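Local coordinates for extracellular solute-binding protein (PDB 4P98) that is a BMP-family solute-binding protein of an ABC transport system that probably captures a small-molecule ligand outside the membrane for delivery to the transporter, at residues 169-172 with 173-176; 193-196 with 197-201; 252-255 with 256-260; 291-294 with 295-299. All blocks are in the same frame, centred on the assembly; numbering follows the deposited sequence.

Contact 1: 169-172 with 173-176; sequences AANP and RASY
The flat carboxamide of N171 faces the backbone amides of R173 and A174 with its oxygen and the methyl of A174 with its nitrogen. OD1 takes a weak hydrogen bond from R173 N at 3.2 Å and another from A174 N at 3.3 Å; both N-H groups point well off the oxygen, the angle at A174 being 122°. CB of R173 also touches OD1, at 3.5 Å, while ND2 rests 3.7 Å from A174 CB. The amide reaches this place because CG stands anti to the backbone N (chi1 -174°), beside the carbonyl carbon, which turns OD1 toward the N-H groups of R173 and A174. N171 O takes the straighter bond: A174 N approaches it at 3.1 Å, from 55° above the carbonyl plane. This bond closes a type I beta turn from N171 to A174, with P172 and R173 at its corners, just where N171 becomes the first residue to leave helix 154-170. The turn belongs to the beta-alpha-beta unit of strand 144-149, helix 154-170 and strand 175-180, and it hands the chain from helix to strand. Replacing N171 with leucine would probably leave the amide of R173 without its OD1 acceptor and reduce A174 N to a single bond. A water donates to N171 O at 2.7 Å and to A174 O, bridging the two carbonyls. Beyond the turn, N171 ND2 makes a weak hydrogen bond to E143 OE2, and the side chain of R173 touches the same glutamate.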
loop_
_atom_site.group_PDB
_atom_site.type_symbol
_atom_site.label_atom_id
_atom_site.label_comp_id
_atom_site.label_asym_id
_atom_site.label_seq_id
_atom_site.Cartn_x
_atom_site.Cartn_y
_atom_site.Cartn_z
ATOM N N ALA A 169 -3.721 18.893 8.673
ATOM C CA ALA A 169 -4.662 19.435 7.699
ATOM C C ALA A 169 -6.103 19.227 8.150
ATOM O O ALA A 169 -6.901 20.155 8.116
ATOM C CB ALA A 169 -4.439 18.815 6.325
ATOM N N ALA A 170 -6.433 18.018 8.581
ATOM C CA ALA A 170 -7.803 17.706 8.961
ATOM C C ALA A 170 -8.159 18.164 10.378
ATOM O O ALA A 170 -9.327 18.439 10.658
ATOM C CB ALA A 170 -8.079 16.224 8.803
ATOM N N ASN A 171 -7.171 18.224 11.267
ATOM C CA ASN A 171 -7.411 18.629 12.651
ATOM C C ASN A 171 -6.172 19.282 13.233
ATOM O O ASN A 171 -5.375 18.622 13.914
ATOM C CB ASN A 171 -7.832 17.417 13.494
ATOM C CG ASN A 171 -8.240 17.792 14.907
ATOM O OD1 ASN A 171 -8.113 18.944 15.336
ATOM N ND2 ASN A 171 -8.737 16.809 15.643
ATOM N N PRO A 172 -6.002 20.588 12.988
ATOM C CA PRO A 172 -4.786 21.251 13.451
ATOM C C PRO A 172 -4.664 21.347 14.970
ATOM O O PRO A 172 -3.588 21.679 15.465
ATOM C CB PRO A 172 -4.874 22.648 12.818
ATOM C CG PRO A 172 -6.314 22.848 12.498
ATOM C CD PRO A 172 -6.876 21.497 12.212
ATOM N N ARG A 173 -5.752 21.066 15.691
ATOM C CA ARG A 173 -5.751 21.071 17.158
ATOM C C ARG A 173 -5.276 19.749 17.773
ATOM O O ARG A 173 -4.909 19.725 18.942
ATOM C CB ARG A 173 -7.151 21.403 17.685
ATOM C CG ARG A 173 -7.545 22.866 17.509
ATOM C CD ARG A 173 -7.012 23.718 18.654
ATOM N NE ARG A 173 -7.287 25.144 18.470
ATOM C CZ ARG A 173 -7.098 26.084 19.399
ATOM N NH1 ARG A 173 -6.632 25.772 20.606
ATOM N NH2 ARG A 173 -7.381 27.352 19.120
ATOM N N ALA A 174 -5.285 18.662 17.005
ATOM C CA ALA A 174 -4.881 17.354 17.538
ATOM C C ALA A 174 -3.398 17.319 17.878
ATOM O O ALA A 174 -2.588 17.980 17.231
ATOM C CB ALA A 174 -5.216 16.247 16.564
ATOM N N SER A 175 -3.047 16.564 18.914
ATOM C CA SER A 175 -1.647 16.366 19.264
ATOM C C SER A 175 -1.229 14.979 18.781
ATOM O O SER A 175 -2.069 14.098 18.546
ATOM C CB SER A 175 -1.412 16.538 20.765
ATOM O OG SER A 175 -2.052 15.509 21.476
ATOM N N TYR A 176 0.072 14.799 18.633
ATOM C CA TYR A 176 0.612 13.646 17.925
ATOM C C TYR A 176 1.921 13.210 18.572
ATOM O O TYR A 176 2.771 14.042 18.888
ATOM C CB TYR A 176 0.834 14.017 16.458
ATOM C CG TYR A 176 1.490 12.946 15.610
ATOM C CD1 TYR A 176 0.747 11.919 15.032
ATOM C CD2 TYR A 176 2.859 12.968 15.389
ATOM C CE1 TYR A 176 1.364 10.944 14.248
ATOM C CE2 TYR A 176 3.480 12.002 14.622
ATOM C CZ TYR A 176 2.733 11.006 14.049
ATOM O OH TYR A 176 3.385 10.068 13.293
HETATM O O HOH W 1 -2.763 17.954 14.297
#

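Contact 2: 193-196 with 197-201; sequences AARG and LLDKG
A193 O and L197 N, 3.2 Å apart, open a ladder of four backbone hydrogen bonds through the last turns of helix 187-199, which ends in a Schellman motif at G201. The evidence for regular helix is the spacing: each bond runs from residue i+4 back to residue i. L198 N reaches A194 O at 2.9 Å and D199 N reaches R195 O at 2.8 Å; the final rung, K200 N to G196 O, is the most bent of the four, 149° at the hydrogen. G201 then turns the chain with a positive phi of 121°, its N bonded to L198 O.

The van der Waals contacts across the segments are mostly side-chain carbons against backbone carbonyl oxygens of the preceding turn. CG of L197 lies 3.6 Å from A193 O, and CB of L198 touches the oxygens of both A194 and R195. On the side turned to the sheet, A193, A194 and L197 pack on V148 of strand 144-149, and A194 also meets L214 and A217 of helix 212-221.

Among charged groups the pairing is loose. The carboxylate carbon of D199, CG, meets R195 O at 3.1 Å, and neither carboxylate oxygen can bond that acceptor. R195 runs alongside D199, yet R195 NE stays 5.2 Å from D199 OD2, so the opposite charges do not touch. K200 is different: its amine forms a salt bridge with E177 of strand 175-180. Its chain stays extended beyond CG, and the first part of that reach runs past G196, with K200 CG 3.5 Å from G196 O.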
loop_
_atom_site.group_PDB
_atom_site.type_symbol
_atom_site.label_atom_id
_atom_site.label_comp_id
_atom_site.label_asym_id
_atom_site.label_seq_id
_atom_site.Cartn_x
_atom_site.Cartn_y
_atom_site.Cartn_z
ATOM N N ALA A 193 5.343 -0.566 22.159
ATOM C CA ALA A 193 5.384 0.835 21.748
ATOM C C ALA A 193 3.972 1.417 21.740
ATOM O O ALA A 193 3.756 2.498 22.251
ATOM C CB ALA A 193 6.039 0.990 20.372
ATOM N N ALA A 194 3.013 0.676 21.196
ATOM C CA ALA A 194 1.619 1.137 21.151
ATOM C C ALA A 194 1.011 1.317 22.554
ATOM O O ALA A 194 0.309 2.301 22.821
ATOM C CB ALA A 194 0.780 0.198 20.310
ATOM N N ARG A 195 1.287 0.369 23.450
ATOM C CA ARG A 195 0.850 0.471 24.852
ATOM C C ARG A 195 1.429 1.731 25.525
ATOM O O ARG A 195 0.736 2.419 26.278
ATOM C CB ARG A 195 1.240 -0.804 25.624
ATOM C CG ARG A 195 0.710 -0.909 27.048
ATOM C CD ARG A 195 0.958 -2.307 27.629
ATOM N NE ARG A 195 2.370 -2.692 27.687
ATOM C CZ ARG A 195 2.972 -3.668 26.990
ATOM N NH1 ARG A 195 4.269 -3.887 27.182
ATOM N NH2 ARG A 195 2.322 -4.438 26.105
ATOM N N GLY A 196 2.684 2.050 25.237
ATOM C CA GLY A 196 3.310 3.244 25.783
ATOM C C GLY A 196 2.590 4.525 25.361
ATOM O O GLY A 196 2.353 5.412 26.184
ATOM N N LEU A 197 2.226 4.608 24.085
ATOM C CA LEU A 197 1.474 5.763 23.572
ATOM C C LEU A 197 0.062 5.810 24.169
ATOM O O LEU A 197 -0.445 6.878 24.505
ATOM C CB LEU A 197 1.398 5.723 22.049
ATOM C CG LEU A 197 2.756 5.818 21.348
ATOM C CD1 LEU A 197 2.612 5.559 19.864
ATOM C CD2 LEU A 197 3.386 7.167 21.584
ATOM N N LEU A 198 -0.551 4.641 24.308
ATOM C CA LEU A 198 -1.866 4.517 24.940
ATOM C C LEU A 198 -1.843 5.011 26.394
ATOM O O LEU A 198 -2.682 5.820 26.808
ATOM C CB LEU A 198 -2.293 3.058 24.881
ATOM C CG LEU A 198 -3.697 2.650 25.260
ATOM C CD1 LEU A 198 -4.699 3.357 24.354
ATOM C CD2 LEU A 198 -3.795 1.133 25.126
ATOM N N ASP A 199 -0.859 4.543 27.152
ATOM C CA ASP A 199 -0.681 4.962 28.546
ATOM C C ASP A 199 -0.487 6.468 28.698
ATOM O O ASP A 199 -0.940 7.058 29.670
ATOM C CB ASP A 199 0.514 4.249 29.167
ATOM C CG ASP A 199 0.290 2.766 29.340
ATOM O OD1 ASP A 199 -0.856 2.297 29.180
ATOM O OD2 ASP A 199 1.278 2.058 29.625
ATOM N N LYS A 200 0.184 7.080 27.731
ATOM C CA LYS A 200 0.350 8.530 27.709
ATOM C C LYS A 200 -0.898 9.288 27.264
ATOM O O LYS A 200 -0.935 10.499 27.395
ATOM C CB LYS A 200 1.543 8.928 26.828
ATOM C CG LYS A 200 2.883 8.610 27.454
ATOM C CD LYS A 200 3.985 8.899 26.460
ATOM C CE LYS A 200 5.335 8.432 26.947
ATOM N NZ LYS A 200 6.356 8.631 25.872
ATOM N N GLY A 201 -1.906 8.597 26.736
ATOM C CA GLY A 201 -3.179 9.235 26.399
ATOM C C GLY A 201 -3.674 9.174 24.966
ATOM O O GLY A 201 -4.698 9.779 24.656
#

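Contact 3: 252-255 with 256-260; sequences YQSY and LEQIR
L256 begins the second half of the segment pair by donating its N to Y252 O at 3.2 Å, while its CG packs 3.6 Å from the same oxygen. E257 follows with N bonded to Q253 O at 3.0 Å; its CG lies 3.7 Å from Q253 O, and the bend at chi2 then takes the carboxylate away. These rungs belong to helix 249-261, whose buried side covers the parallel six-stranded sheet: Y252 and I259 meet strand 78-82, Y255 lies on strands 78-82 and 118-123, and Y252 and L256 also touch helix 34-45. At Q258 the N-H reaches S254 O at 2.8 Å, and CG lies over that oxygen at 3.2 Å. With CG anti to the carbonyl carbon (chi1 -73°), the extended chain runs back along the helix and sets its terminal amide beside the S254 hydroxyl and at the edge of the Y255 ring, the two planes 78° apart. Shortened to an alanine here, the side chain would probably uncover S254 O and leave the Y255 ring edge without its amide neighbour. The Y255 hydroxyl is held by S103 OG. I259 bonds through N to Y255 O at 3.0 Å, and its CG1 presses on that oxygen at 3.3 Å. R260 ends the segment, its N bonded to L256 O and its guanidinium to the backbone oxygen of D48.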
loop_
_atom_site.group_PDB
_atom_site.type_symbol
_atom_site.label_atom_id
_atom_site.label_comp_id
_atom_site.label_asym_id
_atom_site.label_seq_id
_atom_site.Cartn_x
_atom_site.Cartn_y
_atom_site.Cartn_z
ATOM N N TYR A 252 -3.955 -3.362 -13.640
ATOM C CA TYR A 252 -4.004 -4.702 -14.219
ATOM C C TYR A 252 -5.016 -4.828 -15.357
ATOM O O TYR A 252 -4.761 -5.508 -16.357
ATOM C CB TYR A 252 -4.340 -5.737 -13.141
ATOM C CG TYR A 252 -3.224 -6.044 -12.135
ATOM C CD1 TYR A 252 -1.986 -5.406 -12.177
ATOM C CD2 TYR A 252 -3.441 -6.965 -11.115
ATOM C CE1 TYR A 252 -1.000 -5.689 -11.232
ATOM C CE2 TYR A 252 -2.464 -7.255 -10.177
ATOM C CZ TYR A 252 -1.242 -6.616 -10.240
ATOM O OH TYR A 252 -0.267 -6.910 -9.294
ATOM N N GLN A 253 -6.181 -4.209 -15.185
ATOM C CA GLN A 253 -7.195 -4.191 -16.253
ATOM C C GLN A 253 -6.656 -3.521 -17.508
ATOM O O GLN A 253 -6.845 -4.010 -18.628
ATOM C CB GLN A 253 -8.465 -3.502 -15.761
ATOM C CG GLN A 253 -9.227 -4.366 -14.773
ATOM C CD GLN A 253 -10.358 -3.628 -14.100
ATOM O OE1 GLN A 253 -10.268 -2.426 -13.843
ATOM N NE2 GLN A 253 -11.422 -4.350 -13.784
ATOM N N SER A 254 -5.934 -2.432 -17.310
ATOM C CA SER A 254 -5.306 -1.708 -18.418
ATOM C C SER A 254 -4.278 -2.591 -19.136
ATOM O O SER A 254 -4.192 -2.579 -20.374
ATOM C CB SER A 254 -4.663 -0.410 -17.927
ATOM O OG SER A 254 -4.046 0.286 -19.010
ATOM N N TYR A 255 -3.506 -3.362 -18.374
ATOM C CA TYR A 255 -2.592 -4.338 -18.981
ATOM C C TYR A 255 -3.297 -5.326 -19.919
ATOM O O TYR A 255 -2.805 -5.621 -21.011
ATOM C CB TYR A 255 -1.852 -5.144 -17.899
ATOM C CG TYR A 255 -0.875 -4.379 -17.024
ATOM C CD1 TYR A 255 -0.335 -3.158 -17.410
ATOM C CD2 TYR A 255 -0.461 -4.917 -15.805
ATOM C CE1 TYR A 255 0.565 -2.483 -16.599
ATOM C CE2 TYR A 255 0.444 -4.252 -14.997
ATOM C CZ TYR A 255 0.971 -3.053 -15.395
ATOM O OH TYR A 255 1.876 -2.411 -14.572
ATOM N N LEU A 256 -4.435 -5.859 -19.492
ATOM C CA LEU A 256 -5.185 -6.799 -20.339
ATOM C C LEU A 256 -5.703 -6.115 -21.600
ATOM O O LEU A 256 -5.621 -6.667 -22.704
ATOM C CB LEU A 256 -6.347 -7.411 -19.565
ATOM C CG LEU A 256 -6.049 -8.238 -18.320
ATOM C CD1 LEU A 256 -7.281 -9.041 -17.933
ATOM C CD2 LEU A 256 -4.850 -9.157 -18.482
ATOM N N GLU A 257 -6.219 -4.901 -21.448
ATOM C CA GLU A 257 -6.687 -4.135 -22.611
ATOM C C GLU A 257 -5.568 -3.822 -23.599
ATOM O O GLU A 257 -5.754 -3.912 -24.819
ATOM C CB GLU A 257 -7.389 -2.857 -22.164
ATOM C CG GLU A 257 -8.809 -3.111 -21.685
ATOM C CD GLU A 257 -9.704 -3.549 -22.835
ATOM O OE1 GLU A 257 -10.016 -2.706 -23.710
ATOM O OE2 GLU A 257 -10.058 -4.740 -22.893
ATOM N N GLN A 258 -4.410 -3.461 -23.074
ATOM C CA GLN A 258 -3.246 -3.193 -23.901
ATOM C C GLN A 258 -2.841 -4.422 -24.695
ATOM O O GLN A 258 -2.556 -4.329 -25.886
ATOM C CB GLN A 258 -2.076 -2.731 -23.044
ATOM C CG GLN A 258 -2.210 -1.329 -22.512
ATOM C CD GLN A 258 -1.151 -1.018 -21.469
ATOM O OE1 GLN A 258 0.049 -1.207 -21.709
ATOM N NE2 GLN A 258 -1.585 -0.531 -20.314
ATOM N N ILE A 259 -2.808 -5.570 -24.028
ATOM C CA ILE A 259 -2.436 -6.823 -24.689
ATOM C C ILE A 259 -3.459 -7.152 -25.778
ATOM O O ILE A 259 -3.094 -7.504 -26.888
ATOM C CB ILE A 259 -2.305 -7.956 -23.655
ATOM C CG1 ILE A 259 -1.021 -7.746 -22.848
ATOM C CG2 ILE A 259 -2.299 -9.325 -24.315
ATOM C CD1 ILE A 259 -1.002 -8.507 -21.547
ATOM N N ARG A 260 -4.739 -6.987 -25.467
ATOM C CA ARG A 260 -5.795 -7.291 -26.429
ATOM C C ARG A 260 -5.764 -6.371 -27.656
ATOM O O ARG A 260 -6.068 -6.816 -28.757
ATOM C CB ARG A 260 -7.160 -7.290 -25.734
ATOM C CG ARG A 260 -7.386 -8.572 -24.928
ATOM C CD ARG A 260 -8.456 -8.450 -23.849
ATOM N NE ARG A 260 -8.662 -9.737 -23.174
ATOM C CZ ARG A 260 -9.165 -9.909 -21.949
ATOM N NH1 ARG A 260 -9.538 -8.880 -21.205
ATOM N NH2 ARG A 260 -9.295 -11.140 -21.459
#

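Contact 4: 291-294 with 295-299; sequences PDDL and QARVD
D293 and R297 form a salt bridge from i to i+4 across the start of helix 294-307, where a type I beta turn from P291 to L294 leads into the helix. D293 occupies the N-cap position, yet its side chain makes no capping bond and spends its carboxylate on R297 instead. The main link is R297 NE to OD1, 3.0 Å long; weak bonds from NE to OD2 and from NH2 to OD1 accompany it. Because the carboxylate and guanidinium planes stand 84° apart, the two groups are not a coplanar bidentate pair: NE meets OD1 from 38° above the carboxylate plane. D293 CG stands between its backbone N and carbonyl carbon (chi1 69°), while R297 runs extended from CG to NE. P291 covers one face of the guanidinium, its CG 3.9 Å above that plane and offset toward the rim.

The backbone supports the same turn. R297 N bonds to D293 O at 3.0 Å, and L294 N closes the beta turn on P291 O. Of the first-turn amides, Q295 N gives its hydrogen to a water at 2.9 Å, and A296 N gives its own to a second water; the first water also donates to D292 O. The positive end of the helix and the R297 guanidinium would probably favour the ionised form of the D293 carboxylate. On the buried side, L294 packs on V135 and V298 on L131 and V135 of helix 125-137, and V298 CG2 lies 3.6 Å from L294 O.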
loop_
_atom_site.group_PDB
_atom_site.type_symbol
_atom_site.label_atom_id
_atom_site.label_comp_id
_atom_site.label_asym_id
_atom_site.label_seq_id
_atom_site.Cartn_x
_atom_site.Cartn_y
_atom_site.Cartn_z
ATOM N N PRO A 291 -17.203 9.471 11.610
ATOM C CA PRO A 291 -18.335 10.219 11.036
ATOM C C PRO A 291 -19.000 9.474 9.882
ATOM O O PRO A 291 -18.329 8.737 9.138
ATOM C CB PRO A 291 -17.691 11.523 10.563
ATOM C CG PRO A 291 -16.257 11.181 10.339
ATOM C CD PRO A 291 -15.930 10.190 11.426
ATOM N N ASP A 292 -20.315 9.652 9.740
ATOM C CA ASP A 292 -21.077 8.975 8.689
ATOM C C ASP A 292 -20.566 9.340 7.305
ATOM O O ASP A 292 -20.710 8.565 6.366
ATOM C CB ASP A 292 -22.571 9.328 8.765
ATOM C CG ASP A 292 -23.237 8.801 10.025
ATOM O OD1 ASP A 292 -22.919 7.665 10.445
ATOM O OD2 ASP A 292 -24.082 9.527 10.592
ATOM N N ASP A 293 -19.979 10.521 7.188
ATOM C CA ASP A 293 -19.502 11.022 5.896
ATOM C C ASP A 293 -17.983 10.871 5.699
ATOM O O ASP A 293 -17.382 11.614 4.919
ATOM C CB ASP A 293 -19.900 12.492 5.733
ATOM C CG ASP A 293 -19.145 13.413 6.679
ATOM O OD1 ASP A 293 -18.515 12.908 7.627
ATOM O OD2 ASP A 293 -19.173 14.646 6.478
ATOM N N LEU A 294 -17.349 9.926 6.388
ATOM C CA LEU A 294 -15.884 9.834 6.294
ATOM C C LEU A 294 -15.419 9.616 4.859
ATOM O O LEU A 294 -14.502 10.300 4.404
ATOM C CB LEU A 294 -15.311 8.743 7.202
ATOM C CG LEU A 294 -13.778 8.646 7.174
ATOM C CD1 LEU A 294 -13.123 9.961 7.574
ATOM C CD2 LEU A 294 -13.322 7.506 8.077
ATOM N N GLN A 295 -16.057 8.679 4.160
ATOM C CA GLN A 295 -15.704 8.347 2.787
ATOM C C GLN A 295 -15.875 9.548 1.864
ATOM O O GLN A 295 -15.032 9.775 0.995
ATOM C CB GLN A 295 -16.507 7.153 2.265
ATOM C CG GLN A 295 -16.084 6.678 0.876
ATOM C CD GLN A 295 -14.645 6.184 0.843
ATOM O OE1 GLN A 295 -13.757 6.810 0.246
ATOM N NE2 GLN A 295 -14.406 5.070 1.505
ATOM N N ALA A 296 -16.948 10.316 2.066
ATOM C CA ALA A 296 -17.189 11.528 1.280
ATOM C C ALA A 296 -16.061 12.531 1.489
ATOM O O ALA A 296 -15.608 13.162 0.542
ATOM C CB ALA A 296 -18.543 12.156 1.635
ATOM N N ARG A 297 -15.592 12.664 2.725
ATOM C CA ARG A 297 -14.489 13.569 3.015
ATOM C C ARG A 297 -13.186 13.159 2.321
ATOM O O ARG A 297 -12.430 14.004 1.847
ATOM C CB ARG A 297 -14.242 13.670 4.510
ATOM C CG ARG A 297 -15.412 14.201 5.312
ATOM C CD ARG A 297 -14.945 14.627 6.677
ATOM N NE ARG A 297 -16.029 14.635 7.652
ATOM C CZ ARG A 297 -15.916 15.123 8.880
ATOM N NH1 ARG A 297 -14.769 15.643 9.296
ATOM N NH2 ARG A 297 -16.962 15.090 9.701
ATOM N N VAL A 298 -12.921 11.861 2.280
ATOM C CA VAL A 298 -11.731 11.338 1.609
ATOM C C VAL A 298 -11.848 11.488 0.088
ATOM O O VAL A 298 -10.871 11.840 -0.597
ATOM C CB VAL A 298 -11.502 9.868 2.002
ATOM C CG1 VAL A 298 -10.465 9.206 1.107
ATOM C CG2 VAL A 298 -11.095 9.801 3.469
ATOM N N ASP A 299 -13.038 11.208 -0.431
ATOM C CA ASP A 299 -13.336 11.432 -1.842
ATOM C C ASP A 299 -13.089 12.891 -2.236
ATOM O O ASP A 299 -12.514 13.153 -3.292
ATOM C CB ASP A 299 -14.789 11.041 -2.176
ATOM C CG ASP A 299 -15.058 9.540 -2.044
ATOM O OD1 ASP A 299 -14.107 8.739 -1.980
ATOM O OD2 ASP A 299 -16.245 9.157 -2.013
HETATM O O HOH W 2 -18.198 7.021 5.142
HETATM O O HOH W 3 -19.742 9.086 3.070
#

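Following the chain, the four contacts come strictly in series, and none nests or crosses. All are local: contact 1 closes a turn between helix 154-170 and strand 175-180, contacts 2 and 3 lie along single helices, and contact 4 spans a helix start. Contact 2 ends the next helix, 187-199, so contacts 1 and 2 both serve the five-stranded parallel sheet; their centres lie about 18 Å apart. Contact 3, within helix 249-261, packs on the six-stranded sheet and lies across the chain's centre from contacts 1 and 2, about 42 Å and 47 Å away, centre to centre. Contact 4 returns near contact 1, with centres about 17 Å apart, tying helix 294-307 to helix 125-137.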